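Local coordinates for putative Acetyltransferase (Lactobacillus plantarum WCFS1, PDB 3EFA), which probably transfers an acetyl group from acetyl-CoA to an amine acceptor, as a GNAT-type N-acetyltransferase, at residues 15-20 with 56-61; 51-56 with 86-91; 115-120 with 140-145. One frame throughout, in Å; residues are numbered along the deposited sequence.

Contact 1: residues 15-20 with 56-61; sequences RAAAYA and DLPITT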
loop_
_atom_site.group_PDB
_atom_site.type_symbol
_atom_site.label_atom_id
_atom_site.label_comp_id
_atom_site.label_asym_id
_atom_site.label_seq_id
_atom_site.Cartn_x
_atom_site.Cartn_y
_atom_site.Cartn_z
ATOM N N ARG A 15 -21.665 4.853 -18.684
ATOM C CA ARG A 15 -20.550 5.773 -18.526
ATOM C C ARG A 15 -21.057 7.172 -18.169
ATOM O O ARG A 15 -20.499 7.858 -17.293
ATOM C CB ARG A 15 -19.832 5.844 -19.866
ATOM C CG ARG A 15 -18.417 6.290 -19.828
ATOM C CD ARG A 15 -17.699 5.715 -21.029
ATOM N NE ARG A 15 -17.940 6.463 -22.249
ATOM C CZ ARG A 15 -18.115 5.899 -23.441
ATOM N NH1 ARG A 15 -18.094 4.577 -23.567
ATOM N NH2 ARG A 15 -18.332 6.658 -24.510
ATOM N N ALA A 16 -22.127 7.582 -18.854
ATOM C CA ALA A 16 -22.738 8.882 -18.636
ATOM C C ALA A 16 -23.289 9.003 -17.217
ATOM O O ALA A 16 -23.072 10.009 -16.545
ATOM C CB ALA A 16 -23.858 9.152 -19.688
ATOM N N ALA A 17 -24.016 7.980 -16.781
ATOM C CA ALA A 17 -24.538 7.927 -15.429
ATOM C C ALA A 17 -23.428 8.130 -14.372
ATOM O O ALA A 17 -23.583 8.912 -13.418
ATOM C CB ALA A 17 -25.272 6.586 -15.196
ATOM N N ALA A 18 -22.311 7.426 -14.557
ATOM C CA ALA A 18 -21.182 7.494 -13.630
ATOM C C ALA A 18 -20.542 8.893 -13.621
ATOM O O ALA A 18 -20.225 9.411 -12.554
ATOM C CB ALA A 18 -20.160 6.444 -13.962
ATOM N N TYR A 19 -20.365 9.502 -14.800
ATOM C CA TYR A 19 -19.787 10.851 -14.867
ATOM C C TYR A 19 -20.714 11.899 -14.208
ATOM O O TYR A 19 -20.250 12.830 -13.545
ATOM C CB TYR A 19 -19.497 11.274 -16.324
ATOM C CG TYR A 19 -18.370 10.543 -17.030
ATOM C CD1 TYR A 19 -17.802 9.402 -16.493
ATOM C CD2 TYR A 19 -17.904 10.978 -18.263
ATOM C CE1 TYR A 19 -16.782 8.727 -17.149
ATOM C CE2 TYR A 19 -16.881 10.305 -18.930
ATOM C CZ TYR A 19 -16.325 9.180 -18.365
ATOM O OH TYR A 19 -15.310 8.495 -19.014
ATOM N N ALA A 20 -22.019 11.744 -14.403
ATOM C CA ALA A 20 -22.987 12.698 -13.873
ATOM C C ALA A 20 -22.979 12.693 -12.351
ATOM O O ALA A 20 -23.002 13.759 -11.729
ATOM C CB ALA A 20 -24.436 12.430 -14.435
ATOM N N ASP A 56 -34.163 5.752 -15.228
ATOM C CA ASP A 56 -33.757 7.154 -15.330
ATOM C C ASP A 56 -33.207 7.716 -14.013
ATOM O O ASP A 56 -33.129 8.936 -13.839
ATOM C CB ASP A 56 -34.895 8.045 -15.878
ATOM C CG ASP A 56 -36.159 8.033 -15.001
ATOM O OD1 ASP A 56 -36.242 7.236 -14.031
ATOM O OD2 ASP A 56 -37.088 8.827 -15.299
ATOM N N LEU A 57 -32.823 6.833 -13.093
ATOM C CA LEU A 57 -32.399 7.274 -11.766
ATOM C C LEU A 57 -31.194 6.507 -11.185
ATOM O O LEU A 57 -31.344 5.682 -10.267
ATOM C CB LEU A 57 -33.586 7.235 -10.799
ATOM C CG LEU A 57 -33.393 7.849 -9.410
ATOM C CD1 LEU A 57 -32.955 9.302 -9.517
ATOM C CD2 LEU A 57 -34.680 7.723 -8.600
ATOM N N PRO A 58 -29.986 6.794 -11.705
ATOM C CA PRO A 58 -28.795 6.220 -11.062
ATOM C C PRO A 58 -28.565 6.902 -9.712
ATOM O O PRO A 58 -28.768 8.114 -9.644
ATOM C CB PRO A 58 -27.667 6.565 -12.038
ATOM C CG PRO A 58 -28.127 7.789 -12.765
ATOM C CD PRO A 58 -29.651 7.762 -12.768
ATOM N N ILE A 59 -28.169 6.161 -8.673
ATOM C CA ILE A 59 -27.994 6.763 -7.339
ATOM C C ILE A 59 -26.630 6.546 -6.653
ATOM O O ILE A 59 -26.247 7.315 -5.759
ATOM C CB ILE A 59 -29.127 6.368 -6.347
ATOM C CG1 ILE A 59 -29.093 4.873 -6.037
ATOM C CG2 ILE A 59 -30.496 6.796 -6.869
ATOM C CD1 ILE A 59 -29.886 4.496 -4.778
ATOM N N THR A 60 -25.901 5.511 -7.048
ATOM C CA THR A 60 -24.575 5.296 -6.487
ATOM C C THR A 60 -23.673 4.619 -7.532
ATOM O O THR A 60 -24.179 3.938 -8.438
ATOM C CB THR A 60 -24.652 4.525 -5.118
ATOM O OG1 THR A 60 -23.382 4.564 -4.454
ATOM C CG2 THR A 60 -25.107 3.070 -5.313
ATOM N N THR A 61 -22.357 4.843 -7.434
ATOM C CA THR A 61 -21.411 4.374 -8.455
ATOM C C THR A 61 -20.001 4.111 -7.916
ATOM O O THR A 61 -19.594 4.669 -6.900
ATOM C CB THR A 61 -21.293 5.386 -9.652
ATOM O OG1 THR A 61 -20.436 4.846 -10.667
ATOM C CG2 THR A 61 -20.703 6.712 -9.189
#

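Contact 2: residues 51-56 with 86-91; sequences LYLQPD and HGWGRQ. With FMT (formic acid), chain C.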
loop_
_atom_site.group_PDB
_atom_site.type_symbol
_atom_site.label_atom_id
_atom_site.label_comp_id
_atom_site.label_asym_id
_atom_site.label_seq_id
_atom_site.Cartn_x
_atom_site.Cartn_y
_atom_site.Cartn_z
ATOM N N LEU A 51 -25.623 1.622 -9.698
ATOM C CA LEU A 51 -26.901 1.143 -9.134
ATOM C C LEU A 51 -28.070 2.094 -9.458
ATOM O O LEU A 51 -28.026 3.288 -9.150
ATOM C CB LEU A 51 -26.790 0.901 -7.612
ATOM C CG LEU A 51 -27.940 0.172 -6.868
ATOM C CD1 LEU A 51 -27.465 -0.598 -5.615
ATOM C CD2 LEU A 51 -29.148 1.094 -6.513
ATOM N N TYR A 52 -29.110 1.551 -10.085
ATOM C CA TYR A 52 -30.293 2.318 -10.517
ATOM C C TYR A 52 -31.558 1.936 -9.712
ATOM O O TYR A 52 -31.866 0.743 -9.541
ATOM C CB TYR A 52 -30.587 2.036 -11.995
ATOM C CG TYR A 52 -29.494 2.399 -12.989
ATOM C CD1 TYR A 52 -29.552 3.594 -13.713
ATOM C CD2 TYR A 52 -28.421 1.532 -13.239
ATOM C CE1 TYR A 52 -28.561 3.930 -14.637
ATOM C CE2 TYR A 52 -27.423 1.858 -14.168
ATOM C CZ TYR A 52 -27.504 3.061 -14.867
ATOM O OH TYR A 52 -26.527 3.400 -15.795
ATOM N N LEU A 53 -32.293 2.927 -9.214
ATOM C CA LEU A 53 -33.603 2.625 -8.628
ATOM C C LEU A 53 -34.608 2.476 -9.757
ATOM O O LEU A 53 -35.455 1.585 -9.745
ATOM C CB LEU A 53 -34.064 3.716 -7.672
ATOM C CG LEU A 53 -33.369 3.762 -6.319
ATOM C CD1 LEU A 53 -34.170 4.637 -5.373
ATOM C CD2 LEU A 53 -33.218 2.358 -5.752
ATOM N N GLN A 54 -34.501 3.372 -10.731
ATOM C CA GLN A 54 -35.266 3.281 -11.957
ATOM C C GLN A 54 -34.272 3.486 -13.086
ATOM O O GLN A 54 -33.118 3.867 -12.838
ATOM C CB GLN A 54 -36.344 4.364 -12.007
ATOM C CG GLN A 54 -37.162 4.515 -10.737
ATOM C CD GLN A 54 -37.990 5.787 -10.742
ATOM O OE1 GLN A 54 -38.043 6.507 -11.746
ATOM N NE2 GLN A 54 -38.634 6.078 -9.615
ATOM N N PRO A 55 -34.710 3.225 -14.328
ATOM C CA PRO A 55 -33.869 3.355 -15.527
ATOM C C PRO A 55 -33.416 4.791 -15.763
ATOM O O PRO A 55 -32.400 5.018 -16.433
ATOM C CB PRO A 55 -34.800 2.901 -16.661
ATOM C CG PRO A 55 -35.823 2.023 -15.985
ATOM C CD PRO A 55 -36.016 2.600 -14.614
ATOM N N ASP A 56 -34.163 5.752 -15.228
ATOM C CA ASP A 56 -33.757 7.154 -15.330
ATOM C C ASP A 56 -33.207 7.716 -14.013
ATOM O O ASP A 56 -33.129 8.936 -13.839
ATOM C CB ASP A 56 -34.895 8.045 -15.878
ATOM C CG ASP A 56 -36.159 8.033 -15.001
ATOM O OD1 ASP A 56 -36.242 7.236 -14.031
ATOM O OD2 ASP A 56 -37.088 8.827 -15.299
ATOM N N HIS A 86 -28.466 5.038 3.454
ATOM C CA HIS A 86 -29.482 3.986 3.427
ATOM C C HIS A 86 -28.899 2.640 2.989
ATOM O O HIS A 86 -29.645 1.737 2.619
ATOM C CB HIS A 86 -30.647 4.371 2.509
ATOM C CG HIS A 86 -31.374 5.614 2.928
ATOM N ND1 HIS A 86 -32.230 5.651 4.007
ATOM C CD2 HIS A 86 -31.391 6.860 2.393
ATOM C CE1 HIS A 86 -32.732 6.869 4.131
ATOM N NE2 HIS A 86 -32.237 7.619 3.163
ATOM N N GLY A 87 -27.571 2.519 3.016
ATOM C CA GLY A 87 -26.904 1.281 2.646
ATOM C C GLY A 87 -26.719 0.961 1.159
ATOM O O GLY A 87 -26.264 -0.137 0.820
ATOM N N TRP A 88 -27.065 1.887 0.266
ATOM C CA TRP A 88 -26.923 1.598 -1.166
ATOM C C TRP A 88 -25.454 1.394 -1.614
ATOM O O TRP A 88 -25.145 0.454 -2.362
ATOM C CB TRP A 88 -27.640 2.652 -2.043
ATOM C CG TRP A 88 -29.150 2.716 -1.830
ATOM C CD1 TRP A 88 -29.861 3.755 -1.278
ATOM C CD2 TRP A 88 -30.123 1.701 -2.158
ATOM N NE1 TRP A 88 -31.207 3.450 -1.250
ATOM C CE2 TRP A 88 -31.395 2.201 -1.782
ATOM C CE3 TRP A 88 -30.042 0.429 -2.741
ATOM C CZ2 TRP A 88 -32.578 1.464 -1.964
ATOM C CZ3 TRP A 88 -31.219 -0.302 -2.926
ATOM C CH2 TRP A 88 -32.471 0.218 -2.537
ATOM N N GLY A 89 -24.555 2.265 -1.167
ATOM C CA GLY A 89 -23.142 2.083 -1.464
ATOM C C GLY A 89 -22.636 0.705 -1.045
ATOM O O GLY A 89 -21.883 0.051 -1.770
ATOM N N ARG A 90 -23.072 0.256 0.129
ATOM C CA ARG A 90 -22.660 -1.038 0.672
ATOM C C ARG A 90 -23.175 -2.192 -0.186
ATOM O O ARG A 90 -22.461 -3.178 -0.409
ATOM C CB ARG A 90 -23.140 -1.172 2.129
ATOM C CG ARG A 90 -22.388 -2.201 2.967
ATOM C CD ARG A 90 -22.693 -2.073 4.473
ATOM N NE ARG A 90 -24.125 -1.968 4.728
ATOM C CZ ARG A 90 -24.710 -0.948 5.352
ATOM N NH1 ARG A 90 -23.978 0.052 5.831
ATOM N NH2 ARG A 90 -26.032 -0.938 5.511
ATOM N N GLN A 91 -24.419 -2.055 -0.661
ATOM C CA GLN A 91 -25.039 -3.006 -1.582
ATOM C C GLN A 91 -24.264 -3.096 -2.911
ATOM O O GLN A 91 -24.009 -4.194 -3.422
ATOM C CB GLN A 91 -26.488 -2.590 -1.858
ATOM C CG GLN A 91 -27.398 -3.687 -2.408
ATOM C CD GLN A 91 -28.371 -4.235 -1.363
ATOM O OE1 GLN A 91 -28.549 -3.643 -0.294
ATOM N NE2 GLN A 91 -29.011 -5.365 -1.672
HETATM C C FMT C . -23.852 5.743 0.870
HETATM O O1 FMT C . -24.599 4.976 0.255
HETATM O O2 FMT C . -24.243 6.602 1.664
#

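Contact 3: residues 115-120 with 140-145; sequences TAQRFY and VIMHKQ. With FMT (formic acid), chain D.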
loop_
_atom_site.group_PDB
_atom_site.type_symbol
_atom_site.label_atom_id
_atom_site.label_comp_id
_atom_site.label_asym_id
_atom_site.label_seq_id
_atom_site.Cartn_x
_atom_site.Cartn_y
_atom_site.Cartn_z
ATOM N N THR A 115 -11.609 9.301 7.159
ATOM C CA THR A 115 -12.919 9.297 7.806
ATOM C C THR A 115 -13.793 8.074 7.490
ATOM O O THR A 115 -14.770 7.807 8.189
ATOM C CB THR A 115 -13.709 10.580 7.475
ATOM O OG1 THR A 115 -15.075 10.411 7.866
ATOM C CG2 THR A 115 -13.656 10.883 5.983
ATOM N N ALA A 116 -13.444 7.327 6.449
ATOM C CA ALA A 116 -14.232 6.151 6.072
ATOM C C ALA A 116 -13.652 4.825 6.586
ATOM O O ALA A 116 -14.165 3.754 6.266
ATOM C CB ALA A 116 -14.416 6.103 4.551
ATOM N N GLN A 117 -12.593 4.894 7.387
ATOM C CA GLN A 117 -11.905 3.679 7.813
ATOM C C GLN A 117 -12.876 2.636 8.399
ATOM O O GLN A 117 -12.892 1.479 7.960
ATOM C CB GLN A 117 -10.750 4.002 8.783
ATOM C CG GLN A 117 -10.083 2.770 9.394
ATOM C CD GLN A 117 -8.727 3.060 10.062
ATOM O OE1 GLN A 117 -8.100 4.101 9.828
ATOM N NE2 GLN A 117 -8.264 2.115 10.882
ATOM N N ARG A 118 -13.689 3.054 9.371
ATOM C CA ARG A 118 -14.573 2.132 10.090
ATOM C C ARG A 118 -15.589 1.462 9.187
ATOM O O ARG A 118 -15.844 0.260 9.303
ATOM C CB ARG A 118 -15.309 2.834 11.232
ATOM C CG ARG A 118 -16.258 1.897 11.991
ATOM C CD ARG A 118 -17.036 2.626 13.088
ATOM N NE ARG A 118 -17.808 1.744 13.975
ATOM C CZ ARG A 118 -17.454 0.512 14.350
ATOM N NH1 ARG A 118 -16.316 -0.031 13.932
ATOM N NH2 ARG A 118 -18.246 -0.180 15.163
ATOM N N PHE A 119 -16.183 2.258 8.304
ATOM C CA PHE A 119 -17.100 1.754 7.290
ATOM C C PHE A 119 -16.482 0.556 6.552
ATOM O O PHE A 119 -17.085 -0.519 6.492
ATOM C CB PHE A 119 -17.460 2.885 6.320
ATOM C CG PHE A 119 -18.304 2.455 5.149
ATOM C CD1 PHE A 119 -19.680 2.293 5.283
ATOM C CD2 PHE A 119 -17.727 2.238 3.905
ATOM C CE1 PHE A 119 -20.468 1.906 4.192
ATOM C CE2 PHE A 119 -18.502 1.855 2.820
ATOM C CZ PHE A 119 -19.876 1.687 2.962
ATOM N N TYR A 120 -15.271 0.728 6.020
ATOM C CA TYR A 120 -14.633 -0.353 5.266
ATOM C C TYR A 120 -14.233 -1.543 6.144
ATOM O O TYR A 120 -14.242 -2.687 5.678
ATOM C CB TYR A 120 -13.469 0.163 4.390
ATOM C CG TYR A 120 -13.971 0.976 3.206
ATOM C CD1 TYR A 120 -14.706 0.371 2.184
ATOM C CD2 TYR A 120 -13.740 2.346 3.121
ATOM C CE1 TYR A 120 -15.192 1.106 1.112
ATOM C CE2 TYR A 120 -14.219 3.092 2.048
ATOM C CZ TYR A 120 -14.946 2.464 1.045
ATOM O OH TYR A 120 -15.429 3.196 -0.029
ATOM N N VAL A 140 -5.870 6.242 3.574
ATOM C CA VAL A 140 -5.344 4.973 4.070
ATOM C C VAL A 140 -5.480 3.890 3.013
ATOM O O VAL A 140 -6.474 3.834 2.295
ATOM C CB VAL A 140 -6.042 4.501 5.368
ATOM C CG1 VAL A 140 -5.431 5.190 6.595
ATOM C CG2 VAL A 140 -7.566 4.715 5.289
ATOM N N ILE A 141 -4.469 3.033 2.920
ATOM C CA ILE A 141 -4.480 1.923 1.973
ATOM C C ILE A 141 -5.069 0.688 2.655
ATOM O O ILE A 141 -4.576 0.263 3.701
ATOM C CB ILE A 141 -3.044 1.629 1.463
ATOM C CG1 ILE A 141 -2.334 2.935 1.085
ATOM C CG2 ILE A 141 -3.057 0.657 0.281
ATOM C CD1 ILE A 141 -2.962 3.668 -0.073
HETATM N N MSE A 142 -6.120 0.116 2.066
HETATM C CA MSE A 142 -6.841 -1.005 2.679
HETATM C C MSE A 142 -6.974 -2.225 1.756
HETATM O O MSE A 142 -7.147 -2.087 0.549
HETATM C CB MSE A 142 -8.231 -0.555 3.181
HETATM C CG MSE A 142 -8.201 0.716 4.050
HETATM SE SE MSE A 142 -9.894 1.223 4.944
HETATM C CE MSE A 142 -9.961 -0.256 6.232
ATOM N N HIS A 143 -6.898 -3.421 2.333
ATOM C CA HIS A 143 -7.075 -4.644 1.553
ATOM C C HIS A 143 -8.070 -5.616 2.196
ATOM O O HIS A 143 -8.372 -5.534 3.386
ATOM C CB HIS A 143 -5.720 -5.326 1.281
ATOM C CG HIS A 143 -4.840 -4.556 0.342
ATOM N ND1 HIS A 143 -3.810 -3.747 0.776
ATOM C CD2 HIS A 143 -4.870 -4.431 -1.008
ATOM C CE1 HIS A 143 -3.233 -3.173 -0.265
ATOM N NE2 HIS A 143 -3.860 -3.568 -1.360
ATOM N N LYS A 144 -8.591 -6.524 1.383
ATOM C CA LYS A 144 -9.508 -7.555 1.843
ATOM C C LYS A 144 -9.337 -8.792 0.973
ATOM O O LYS A 144 -9.238 -8.691 -0.248
ATOM C CB LYS A 144 -10.959 -7.060 1.741
ATOM C CG LYS A 144 -11.994 -8.148 2.017
ATOM C CD LYS A 144 -13.429 -7.648 1.906
ATOM C CE LYS A 144 -14.404 -8.783 2.209
ATOM N NZ LYS A 144 -15.837 -8.397 2.037
ATOM N N GLN A 145 -9.302 -9.964 1.594
ATOM C CA GLN A 145 -9.339 -11.206 0.826
ATOM C C GLN A 145 -10.763 -11.472 0.341
ATOM O O GLN A 145 -11.713 -11.414 1.121
ATOM C CB GLN A 145 -8.840 -12.386 1.662
ATOM C CG GLN A 145 -8.795 -13.708 0.894
ATOM C CD GLN A 145 -7.797 -14.710 1.479
ATOM O OE1 GLN A 145 -6.990 -14.371 2.351
ATOM N NE2 GLN A 145 -7.846 -15.946 0.989
HETATM C C FMT D . -9.211 -9.121 5.204
HETATM O O1 FMT D . -8.886 -10.126 4.564
HETATM O O2 FMT D . -8.447 -8.204 5.525
#

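Contact 1: residues 15-20 with 56-61
T61 and P58 of strand 57-66 meet A18 and A17 of helix 12-29 in two separate pairs, and together these four residues make up nearly all of the 143 Å² that the segments bury. At one end OG1 of T61 lies 3.7 Å from CB of A18. The torsion accounts for this approach: OG1 stands anti to the backbone N of T61 (chi1 -176°), which brings the hydroxyl rather than the methyl CG2 up to the helix. Against A18 the oxygen makes only van der Waals contact; its hydrogen bond goes to the carbonyl O of A49 on the adjacent strand 48-52. At the other end the methyl of A17 points at the strand and sits at the CB-CG edge of the P58 ring, with CB of A17 3.9 Å from CG of P58 and 4.0 Å from its CB. Both helix residues end at CB, and the backbones come close: CA of A18 is 6.0 Å from CA of T61, while CA of A17 is 6.3 Å from CA of P58.

P58 and T61 are three positions apart, yet both direct CB at the helix, which simple strand alternation would not allow. The backbone supplies the reason. I59 has a psi of -22°, and I59 and T60 both lie opposite L51, the N of I59 and the O of T60 each pairing with its backbone, a pattern that fits a classic beta bulge. I59 and T60 instead contact W88 and L92 of helix 88-102. Helices 12-29 and 88-102 thus cover opposite faces of strand 57-66, the arrangement of the GNAT fold, in which helices flank both sides of a central mixed sheet.

Contact 2: residues 51-56 with 86-91
The backbone N of G89, next to the W88 whose indole receives L51 and L53, donates a hydrogen bond to O1 of a formic acid molecule (3.1 Å, N-H...O angle 154°); the same molecule is also hydrogen-bonded to G85 N. The glycine-rich turn leading into helix 88-102, with G87 at the N-cap, matches the R-x-x-G-x-G motif with which GNAT enzymes hold the pyrophosphate of acetyl-CoA, so the formic acid, probably from the crystallisation liquor, is consistent with an anion occupying that site.

The indole of W88 leaves the helix start in the direction of strand 48-52. With CG of W88 anti to its own carbonyl carbon (chi1 -62°), the ring is carried toward two leucines whose side chains each cross it at about a right angle. L53 puts CD2 over one face in a CH-pi contact, 4.2 Å from the centroid of the six-membered ring and 21° off its normal. L51 comes in obliquely with both methyls near one ring atom: CE3 of W88 is 3.9 Å from CD2 of L51 and 4.0 Å from its CD1. One turn along the helix, CD1 of L51 also reaches CB of Q91, at 4.4 Å.

Contact 3: residues 115-120 with 140-145
The side chain of M142, a selenomethionine, reaches from the strand to the root of Y120 rather than lying over its ring: SE is 3.8 Å from CB of Y120 but 5.4 Å from the ring centroid, 62° off the ring normal. This is an oblique Met-aromatic contact. A bend about the CG-SE bond (chi3 69°) places the terminal methyl CE between Y120 and Q117, 4.0 Å from CB of Y120 and 3.8 Å from the carbonyl O of Q117. The Y120 ring is also packed within its own helix, where CD2 of F119 sits 3.8 Å above the centre of one face.

These contacts set helix 117-122 against strand 139-145, which in this GNAT sheet is inserted between strands 107-113 and 126-129 and runs antiparallel to both. I141, alternating with M142, packs on Y132 of the second subunit. Nearer the start of the strand, Q117 extends beside V140, with OE1 of Q117 4.3 Å from CG1 of V140, while NE2 is hydrogen-bonded to E121 OE2. At the far end of the strand, the N of Q145 donates an almost straight hydrogen bond (3.0 Å, 172°) to O1 of a second formic acid, which is also hydrogen-bonded to R126 NH1.

Contacts 1 and 2 are interlocked: their centres are 10 Å apart, they share D56, and their segments alternate along the chain. Besides the backbone pairing of I59 and T60 with L51, packing joins them twice, with I59 CD1 3.5 Å from W88 CG and A17 CB 3.5 Å from Y52 OH. Contact 3 lies farther along the same sheet, on the opposite side of the chain's centre from contact 1, with about 24 Å between their centres and about 21 Å to that of contact 2. It touches contact 2 through R90 NH1 and F119 CE1, 4.3 Å apart, near the probable cofactor-binding turn. The formic acids of contacts 2 and 3 are remote, their C atoms 21.3 Å apart.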